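Local coordinates for protein cellobiose 2-epimerase (Ruminococcus albus, PDB 3VW5) that catalyses the reversible epimerization of cellobiose to 4-O-beta-D-glucopyranosyl-D-mannose, acting on the unmodified sugar, at residues W249-A254 and E269-I274; Q211-V216 and K264-E269; L21-D24 and F29-Y32. The protein carries 2 engineered substitutions. One frame throughout, in Å; residues are numbered along the deposited sequence.

Contact 1 of 3, residues W249-A254 and E269-I274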
loop_
_atom_site.group_PDB
_atom_site.type_symbol
_atom_site.label_atom_id
_atom_site.label_comp_id
_atom_site.label_asym_id
_atom_site.label_seq_id
_atom_site.Cartn_x
_atom_site.Cartn_y
_atom_site.Cartn_z
ATOM N N TRP A 249 9.299 -7.644 0.117
ATOM C CA TRP A 249 9.048 -7.912 -1.300
ATOM C C TRP A 249 9.024 -6.641 -2.160
ATOM O O TRP A 249 9.405 -6.668 -3.321
ATOM C CB TRP A 249 7.797 -8.772 -1.517
ATOM C CG TRP A 249 6.465 -8.084 -1.388
ATOM C CD1 TRP A 249 5.686 -8.027 -0.269
ATOM C CD2 TRP A 249 5.728 -7.409 -2.420
ATOM N NE1 TRP A 249 4.522 -7.346 -0.531
ATOM C CE2 TRP A 249 4.520 -6.957 -1.842
ATOM C CE3 TRP A 249 5.968 -7.143 -3.770
ATOM C CZ2 TRP A 249 3.553 -6.248 -2.571
ATOM C CZ3 TRP A 249 5.011 -6.436 -4.490
ATOM C CH2 TRP A 249 3.816 -5.994 -3.889
ATOM N N LEU A 250 8.603 -5.530 -1.570
ATOM C CA LEU A 250 8.583 -4.247 -2.253
ATOM C C LEU A 250 9.995 -3.798 -2.616
ATOM O O LEU A 250 10.228 -3.239 -3.685
ATOM C CB LEU A 250 7.928 -3.201 -1.361
ATOM C CG LEU A 250 6.562 -2.694 -1.805
ATOM C CD1 LEU A 250 5.878 -3.715 -2.687
ATOM C CD2 LEU A 250 5.721 -2.319 -0.605
ATOM N N MET A 251 10.943 -4.037 -1.719
ATOM C CA MET A 251 12.313 -3.628 -1.972
ATOM C C MET A 251 13.010 -4.513 -3.019
ATOM O O MET A 251 13.793 -4.011 -3.834
ATOM C CB MET A 251 13.093 -3.563 -0.664
ATOM C CG MET A 251 12.802 -2.308 0.116
ATOM S SD MET A 251 13.818 -2.073 1.596
ATOM C CE MET A 251 13.446 -3.520 2.569
ATOM N N ASP A 252 12.720 -5.816 -2.991
ATOM C CA ASP A 252 13.214 -6.741 -4.008
ATOM C C ASP A 252 12.651 -6.328 -5.349
ATOM O O ASP A 252 13.363 -6.301 -6.349
ATOM C CB ASP A 252 12.798 -8.187 -3.713
ATOM C CG ASP A 252 13.613 -8.819 -2.597
ATOM O OD1 ASP A 252 14.700 -8.295 -2.276
ATOM O OD2 ASP A 252 13.164 -9.845 -2.040
ATOM N N ARG A 253 11.361 -6.002 -5.355
ATOM C CA ARG A 253 10.695 -5.530 -6.561
ATOM C C ARG A 253 11.452 -4.340 -7.130
ATOM O O ARG A 253 11.781 -4.325 -8.310
ATOM C CB ARG A 253 9.237 -5.158 -6.266
ATOM C CG ARG A 253 8.469 -4.448 -7.397
ATOM C CD ARG A 253 8.337 -5.298 -8.655
ATOM N NE ARG A 253 8.285 -6.730 -8.373
ATOM C CZ ARG A 253 7.156 -7.425 -8.205
ATOM N NH1 ARG A 253 5.970 -6.814 -8.281
ATOM N NH2 ARG A 253 7.214 -8.739 -7.956
ATOM N N ALA A 254 11.742 -3.354 -6.284
ATOM C CA ALA A 254 12.498 -2.168 -6.706
ATOM C C ALA A 254 13.857 -2.532 -7.334
ATOM O O ALA A 254 14.231 -2.007 -8.386
ATOM C CB ALA A 254 12.678 -1.180 -5.530
ATOM N N GLU A 269 19.458 -10.354 0.507
ATOM C CA GLU A 269 19.959 -10.939 1.748
ATOM C C GLU A 269 19.385 -10.237 2.964
ATOM O O GLU A 269 19.034 -10.888 3.944
ATOM C CB GLU A 269 21.489 -10.965 1.789
ATOM C CG GLU A 269 22.068 -11.871 0.713
ATOM C CD GLU A 269 23.457 -12.398 1.045
ATOM O OE1 GLU A 269 23.959 -12.092 2.160
ATOM O OE2 GLU A 269 24.039 -13.119 0.187
ATOM N N MET A 270 19.274 -8.913 2.895
ATOM C CA MET A 270 18.664 -8.148 3.975
ATOM C C MET A 270 17.187 -8.524 4.121
ATOM O O MET A 270 16.716 -8.837 5.215
ATOM C CB MET A 270 18.803 -6.645 3.724
ATOM C CG MET A 270 18.389 -5.780 4.908
ATOM S SD MET A 270 18.363 -4.014 4.529
ATOM C CE MET A 270 17.000 -3.921 3.373
ATOM N N ASP A 271 16.470 -8.510 3.003
ATOM C CA ASP A 271 15.047 -8.828 3.000
ATOM C C ASP A 271 14.726 -10.226 3.550
ATOM O O ASP A 271 13.763 -10.398 4.327
ATOM C CB ASP A 271 14.485 -8.645 1.592
ATOM C CG ASP A 271 14.506 -7.197 1.158
ATOM O OD1 ASP A 271 14.440 -6.325 2.053
ATOM O OD2 ASP A 271 14.593 -6.929 -0.062
ATOM N N LEU A 272 15.532 -11.212 3.150
ATOM C CA LEU A 272 15.421 -12.556 3.705
ATOM C C LEU A 272 15.583 -12.528 5.229
ATOM O O LEU A 272 14.843 -13.198 5.956
ATOM C CB LEU A 272 16.447 -13.498 3.075
ATOM C CG LEU A 272 15.956 -14.331 1.886
ATOM C CD1 LEU A 272 17.074 -15.172 1.315
ATOM C CD2 LEU A 272 14.792 -15.216 2.278
ATOM N N LYS A 273 16.549 -11.753 5.721
ATOM C CA LYS A 273 16.782 -11.719 7.154
ATOM C C LYS A 273 15.550 -11.196 7.864
ATOM O O LYS A 273 15.183 -11.692 8.925
ATOM C CB LYS A 273 17.999 -10.862 7.506
ATOM C CG LYS A 273 19.319 -11.592 7.388
ATOM C CD LYS A 273 20.469 -10.665 7.661
ATOM C CE LYS A 273 21.738 -11.182 7.006
ATOM N NZ LYS A 273 22.790 -10.118 6.978
ATOM N N ILE A 274 14.924 -10.190 7.268
ATOM C CA ILE A 274 13.702 -9.613 7.806
ATOM C C ILE A 274 12.570 -10.633 7.692
ATOM O O ILE A 274 11.787 -10.799 8.615
ATOM C CB ILE A 274 13.337 -8.301 7.076
ATOM C CG1 ILE A 274 14.496 -7.300 7.201
ATOM C CG2 ILE A 274 12.005 -7.729 7.600
ATOM C CD1 ILE A 274 14.337 -6.069 6.357
#
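D252 and M251 of helix 241-258 face D271 and M270 of helix 261-281, and these four buried side chains carry the contact. The closest part is where the two aspartates arrive from opposite directions, D252 OD1 lying 2.6 Å from D271 OD2, an approach of two acidic groups. The two carboxylates are turned well out of a common plane, by 65°. The OD2 of D252 accepts a hydrogen bond from N315 on helix 303-318. M251 flanks the pair on the apolar side. A bend at chi3 turns the end of its chain so that the methyl CE meets M270 CE at 3.7 Å, and the two thioether chains cross at about a right angle. M270 gets there with CG anti to its backbone N (chi1 -171°) and a final bend at chi3. The helices run nearly antiparallel, 168° between their directions, as the two arms of one helical hairpin in the (alpha/alpha)6 barrel: 241-258 belongs to the inner ring of helices and 261-281 to the outer ring. Were D252 an alanine, N315 would probably be left without its carboxylate acceptor, and a gap opened beside D271. Away from this patch the pairing is loose. The axes stay 9.6 Å apart, and the segments bury just 193 Å² between them. Beyond the methionines and aspartates, the outer helix turns E269 and K273 to solvent. On the inner helix, W249 faces the other way, packing on R377 and E381 of helix 373-385 and giving its NE1 proton to E308.

Contact 2 of 3, residues Q211-V216 and K264-E269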
loop_
_atom_site.group_PDB
_atom_site.type_symbol
_atom_site.label_atom_id
_atom_site.label_comp_id
_atom_site.label_asym_id
_atom_site.label_seq_id
_atom_site.Cartn_x
_atom_site.Cartn_y
_atom_site.Cartn_z
ATOM N N GLN A 211 18.311 4.703 2.283
ATOM C CA GLN A 211 17.783 5.114 3.577
ATOM C C GLN A 211 17.173 3.926 4.324
ATOM O O GLN A 211 17.343 3.784 5.549
ATOM C CB GLN A 211 16.751 6.224 3.412
ATOM C CG GLN A 211 17.337 7.545 2.998
ATOM C CD GLN A 211 16.487 8.717 3.443
ATOM O OE1 GLN A 211 15.267 8.734 3.231
ATOM N NE2 GLN A 211 17.128 9.708 4.071
ATOM N N MET A 212 16.459 3.080 3.586
ATOM C CA MET A 212 15.928 1.868 4.177
ATOM C C MET A 212 17.054 1.006 4.730
ATOM O O MET A 212 16.932 0.489 5.837
ATOM C CB MET A 212 15.060 1.089 3.182
ATOM C CG MET A 212 13.749 1.811 2.819
ATOM S SD MET A 212 12.494 1.907 4.096
ATOM C CE MET A 212 12.300 0.202 4.470
ATOM N N ARG A 213 18.149 0.859 3.977
ATOM C CA ARG A 213 19.259 0.006 4.411
ATOM C C ARG A 213 20.111 0.655 5.520
ATOM O O ARG A 213 20.461 0.009 6.508
ATOM C CB ARG A 213 20.130 -0.440 3.222
ATOM C CG ARG A 213 21.632 -0.399 3.506
ATOM C CD ARG A 213 22.523 -1.114 2.475
ATOM N NE ARG A 213 22.560 -0.538 1.121
ATOM C CZ ARG A 213 23.000 0.683 0.799
ATOM N NH1 ARG A 213 23.432 1.527 1.728
ATOM N NH2 ARG A 213 22.989 1.071 -0.473
ATOM N N ASP A 214 20.403 1.943 5.378
ATOM C CA ASP A 214 21.336 2.610 6.283
ATOM C C ASP A 214 20.711 3.208 7.554
ATOM O O ASP A 214 21.369 3.285 8.598
ATOM C CB ASP A 214 22.129 3.670 5.522
ATOM C CG ASP A 214 22.999 3.069 4.427
ATOM O OD1 ASP A 214 23.351 1.869 4.548
ATOM O OD2 ASP A 214 23.333 3.798 3.456
ATOM N N ILE A 215 19.447 3.623 7.479
ATOM C CA ILE A 215 18.803 4.225 8.640
ATOM C C ILE A 215 17.721 3.355 9.276
ATOM O O ILE A 215 17.728 3.127 10.482
ATOM C CB ILE A 215 18.182 5.583 8.309
ATOM C CG1 ILE A 215 19.206 6.491 7.622
ATOM C CG2 ILE A 215 17.666 6.218 9.570
ATOM C CD1 ILE A 215 18.716 7.907 7.380
ATOM N N VAL A 216 16.783 2.875 8.474
ATOM C CA VAL A 216 15.587 2.297 9.054
ATOM C C VAL A 216 15.766 0.838 9.487
ATOM O O VAL A 216 15.244 0.432 10.524
ATOM C CB VAL A 216 14.298 2.613 8.203
ATOM C CG1 VAL A 216 14.665 3.413 7.004
ATOM C CG2 VAL A 216 13.490 1.364 7.832
ATOM N N LYS A 264 20.352 -5.974 -5.963
ATOM C CA LYS A 264 19.515 -7.162 -5.821
ATOM C C LYS A 264 20.081 -8.159 -4.815
ATOM O O LYS A 264 19.357 -8.642 -3.947
ATOM C CB LYS A 264 19.272 -7.844 -7.167
ATOM C CG LYS A 264 18.311 -7.083 -8.050
ATOM C CD LYS A 264 18.343 -7.600 -9.472
ATOM C CE LYS A 264 18.121 -9.095 -9.505
ATOM N NZ LYS A 264 17.949 -9.568 -10.903
ATOM N N LYS A 265 21.370 -8.462 -4.924
ATOM C CA LYS A 265 21.975 -9.461 -4.049
ATOM C C LYS A 265 22.023 -8.904 -2.628
ATOM O O LYS A 265 21.761 -9.612 -1.649
ATOM C CB LYS A 265 23.385 -9.840 -4.543
ATOM C CG LYS A 265 23.947 -11.126 -3.933
ATOM C CD LYS A 265 25.393 -10.955 -3.441
ATOM C CE LYS A 265 25.572 -11.480 -1.996
ATOM N NZ LYS A 265 26.820 -10.992 -1.299
ATOM N N GLN A 266 22.348 -7.618 -2.538
ATOM C CA GLN A 266 22.465 -6.935 -1.264
ATOM C C GLN A 266 21.110 -6.937 -0.565
ATOM O O GLN A 266 20.980 -7.363 0.583
ATOM C CB GLN A 266 22.939 -5.496 -1.496
ATOM C CG GLN A 266 23.624 -4.859 -0.300
ATOM C CD GLN A 266 23.846 -3.365 -0.472
ATOM O OE1 GLN A 266 24.095 -2.650 0.501
ATOM N NE2 GLN A 266 23.760 -2.887 -1.709
ATOM N N PHE A 267 20.097 -6.457 -1.278
ATOM C CA PHE A 267 18.762 -6.361 -0.719
ATOM C C PHE A 267 18.086 -7.713 -0.486
ATOM O O PHE A 267 17.382 -7.895 0.514
ATOM C CB PHE A 267 17.903 -5.402 -1.541
ATOM C CG PHE A 267 18.064 -3.969 -1.114
ATOM C CD1 PHE A 267 17.186 -3.402 -0.199
ATOM C CD2 PHE A 267 19.133 -3.211 -1.573
ATOM C CE1 PHE A 267 17.348 -2.096 0.216
ATOM C CE2 PHE A 267 19.306 -1.907 -1.161
ATOM C CZ PHE A 267 18.414 -1.346 -0.268
ATOM N N ALA A 268 18.326 -8.669 -1.376
ATOM C CA ALA A 268 17.766 -10.004 -1.208
ATOM C C ALA A 268 18.239 -10.667 0.082
ATOM O O ALA A 268 17.504 -11.452 0.700
ATOM C CB ALA A 268 18.082 -10.878 -2.407
ATOM N N GLU A 269 19.458 -10.354 0.507
ATOM C CA GLU A 269 19.959 -10.939 1.748
ATOM C C GLU A 269 19.385 -10.237 2.964
ATOM O O GLU A 269 19.034 -10.888 3.944
ATOM C CB GLU A 269 21.489 -10.965 1.789
ATOM C CG GLU A 269 22.068 -11.871 0.713
ATOM C CD GLU A 269 23.457 -12.398 1.045
ATOM O OE1 GLU A 269 23.959 -12.092 2.160
ATOM O OE2 GLU A 269 24.039 -13.119 0.187
#
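R213, near the end of helix 199-216, reaches over to Q266 and F267 of helix 261-281. Both helices belong to the outer ring and lie side by side in the barrel wall. The backbones are closest at R213 and F267, whose CA atoms are 8.2 Å apart. Along the second segment, K264 comes first, its NZ salt-bridged to E261. K265 is exposed and pairs at long range, and weakly, with E269 OE2 of its own helix. Q266 comes next and points at the arginine. With CG anti to the backbone N (chi1 -157°) and the chain extended beyond it, its amide is carried up to the arginine, where OE1 sits 2.7 Å from R213 NE. The guanidinium and amide planes are only 12° apart, yet the N-H of NE is badly aimed at OE1 and the pair is not a hydrogen bond. F267 follows, more deeply buried, its CZ touching R213 CB at 4.0 Å; behind it the ring rests on M251 and C255 of helix 241-258. E269 closes the segment. The arginine's own ion pair is local: D214 OD1 lies in the guanidinium plane, at its edge, 2.8 Å from R213 NH1, a weak hydrogen bond within a salt bridge. R213 and D214 lie within a wider pi-type turn that ends the helix, where Q211 O accepts from both I215 N and V216 N. The cationic head is therefore probably neutralised within its own helix, while across the contact it meets a carbonyl dipole, and its aliphatic base gives F267 an apolar surface.

Contact 3 of 3, residues L21-D24 and F29-Y32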
loop_
_atom_site.group_PDB
_atom_site.type_symbol
_atom_site.label_atom_id
_atom_site.label_comp_id
_atom_site.label_asym_id
_atom_site.label_seq_id
_atom_site.Cartn_x
_atom_site.Cartn_y
_atom_site.Cartn_z
ATOM N N LEU A 21 -19.364 -0.166 -6.175
ATOM C CA LEU A 21 -19.107 1.087 -5.469
ATOM C C LEU A 21 -18.795 2.242 -6.398
ATOM O O LEU A 21 -18.524 3.342 -5.940
ATOM C CB LEU A 21 -17.983 0.914 -4.448
ATOM C CG LEU A 21 -18.415 0.073 -3.252
ATOM C CD1 LEU A 21 -17.225 -0.246 -2.364
ATOM C CD2 LEU A 21 -19.496 0.802 -2.473
ATOM N N ARG A 22 -18.832 1.982 -7.702
ATOM C CA ARG A 22 -18.693 3.040 -8.697
ATOM C C ARG A 22 -19.798 4.093 -8.540
ATOM O O ARG A 22 -20.981 3.766 -8.452
ATOM C CB ARG A 22 -18.716 2.447 -10.104
ATOM C CG ARG A 22 -18.263 3.403 -11.185
ATOM C CD ARG A 22 -18.342 2.788 -12.591
ATOM N NE ARG A 22 -18.465 3.836 -13.610
ATOM C CZ ARG A 22 -17.780 3.868 -14.751
ATOM N NH1 ARG A 22 -16.916 2.895 -15.051
ATOM N NH2 ARG A 22 -17.966 4.877 -15.595
ATOM N N ASP A 23 -19.397 5.358 -8.487
ATOM C CA ASP A 23 -20.332 6.477 -8.415
ATOM C C ASP A 23 -20.396 7.201 -9.765
ATOM O O ASP A 23 -19.548 8.051 -10.070
ATOM C CB ASP A 23 -19.909 7.448 -7.312
ATOM C CG ASP A 23 -20.937 8.530 -7.064
ATOM O OD1 ASP A 23 -20.898 9.191 -5.987
ATOM O OD2 ASP A 23 -21.796 8.711 -7.953
ATOM N N ASP A 24 -21.391 6.853 -10.576
ATOM C CA ASP A 24 -21.576 7.511 -11.867
ATOM C C ASP A 24 -22.367 8.807 -11.724
ATOM O O ASP A 24 -22.449 9.594 -12.657
ATOM C CB ASP A 24 -22.267 6.583 -12.865
ATOM C CG ASP A 24 -21.433 5.367 -13.209
ATOM O OD1 ASP A 24 -20.282 5.540 -13.674
ATOM O OD2 ASP A 24 -21.933 4.233 -13.014
ATOM N N PHE A 29 -15.691 6.866 -6.753
ATOM C CA PHE A 29 -16.362 5.809 -5.993
ATOM C C PHE A 29 -16.867 6.302 -4.630
ATOM O O PHE A 29 -16.312 7.244 -4.072
ATOM C CB PHE A 29 -15.408 4.641 -5.787
ATOM C CG PHE A 29 -15.073 3.922 -7.041
ATOM C CD1 PHE A 29 -15.491 2.617 -7.237
ATOM C CD2 PHE A 29 -14.355 4.558 -8.041
ATOM C CE1 PHE A 29 -15.194 1.946 -8.398
ATOM C CE2 PHE A 29 -14.051 3.903 -9.217
ATOM C CZ PHE A 29 -14.472 2.588 -9.404
ATOM N N TYR A 30 -17.907 5.661 -4.097
ATOM C CA TYR A 30 -18.435 6.030 -2.784
ATOM C C TYR A 30 -17.351 5.905 -1.690
ATOM O O TYR A 30 -16.481 5.021 -1.746
ATOM C CB TYR A 30 -19.685 5.204 -2.431
ATOM C CG TYR A 30 -20.768 5.184 -3.501
ATOM C CD1 TYR A 30 -21.364 6.362 -3.942
ATOM C CD2 TYR A 30 -21.206 3.979 -4.057
ATOM C CE1 TYR A 30 -22.356 6.343 -4.907
ATOM C CE2 TYR A 30 -22.193 3.954 -5.028
ATOM C CZ TYR A 30 -22.766 5.139 -5.445
ATOM O OH TYR A 30 -23.747 5.116 -6.409
ATOM N N GLY A 31 -17.402 6.802 -0.714
ATOM C CA GLY A 31 -16.326 6.941 0.241
ATOM C C GLY A 31 -16.443 6.111 1.509
ATOM O O GLY A 31 -15.456 5.960 2.234
ATOM N N TYR A 32 -17.624 5.566 1.796
ATOM C CA TYR A 32 -17.815 4.891 3.075
ATOM C C TYR A 32 -18.833 3.753 3.042
ATOM O O TYR A 32 -20.001 3.938 2.669
ATOM C CB TYR A 32 -18.158 5.912 4.171
ATOM C CG TYR A 32 -18.273 5.324 5.560
ATOM C CD1 TYR A 32 -17.170 5.261 6.411
ATOM C CD2 TYR A 32 -19.491 4.839 6.031
ATOM C CE1 TYR A 32 -17.278 4.719 7.696
ATOM C CE2 TYR A 32 -19.607 4.292 7.298
ATOM C CZ TYR A 32 -18.498 4.230 8.129
ATOM O OH TYR A 32 -18.629 3.689 9.395
#
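This is a single backbone bridge wrapped by side chains, made where the loop between helix 2-19 and strand 45-46 doubles back on itself, R22 opposite F29. Its one cross-bond runs from Y30 N to L21 O, 3.0 Å, close to straight at 159°. The same oxygen also takes a CA-H...O contact from F29 CA. Aromatic rings then wrap the first segment. Over one face of the F29 ring lies R22 CA, 4.0 Å from the ring centroid in a CH-pi contact. R22 CG, anti to the backbone N (chi1 -167°), continues above that ring near its rim, and the extended chain carries the guanidinium on to a salt bridge with D24, modelled so short that its exact length is doubtful. In the (alpha/alpha)6 barrel this loop leads from helix 2-19 through the short strand 45-46 to helix 47-64, and it is seated against helix 67-84: F29 packs on A76, and R22 NH1 is hydrogen-bonded to N72. The Y30 ring has D23 CA and R22 C over one face, while L21 CD2 reaches its edge in plane, 3.9 Å from Y30 CD2. The D23 carboxylate, inclined 38° to that ring, brings OD1 to 3.4 Å from Y30 CE1. Polar ends find partners nearby: D23 OD1 pairs with K45 and OD2 accepts from N26 N, while Y30 OH is hydrogen-bonded to E25.

How the contacts relate
Contact 3 comes first along the chain, in the loop that follows helix 2-19, and lies on the other side of the molecule: its centre is about 35 Å from that of contact 1 and about 39 Å from that of contact 2. Those two are neighbours, with centres about 7 Å apart. Their segments alternate in sequence, and both use helix 261-281, sharing E269. M251 of contact 1 touches M212 and F267 of contact 2, making the packing continuous. One outer helix is thus tied to its own inner partner, 241-258, and to the neighbouring outer helix 199-216, whereas contact 3 shapes a connecting loop elsewhere in the same barrel.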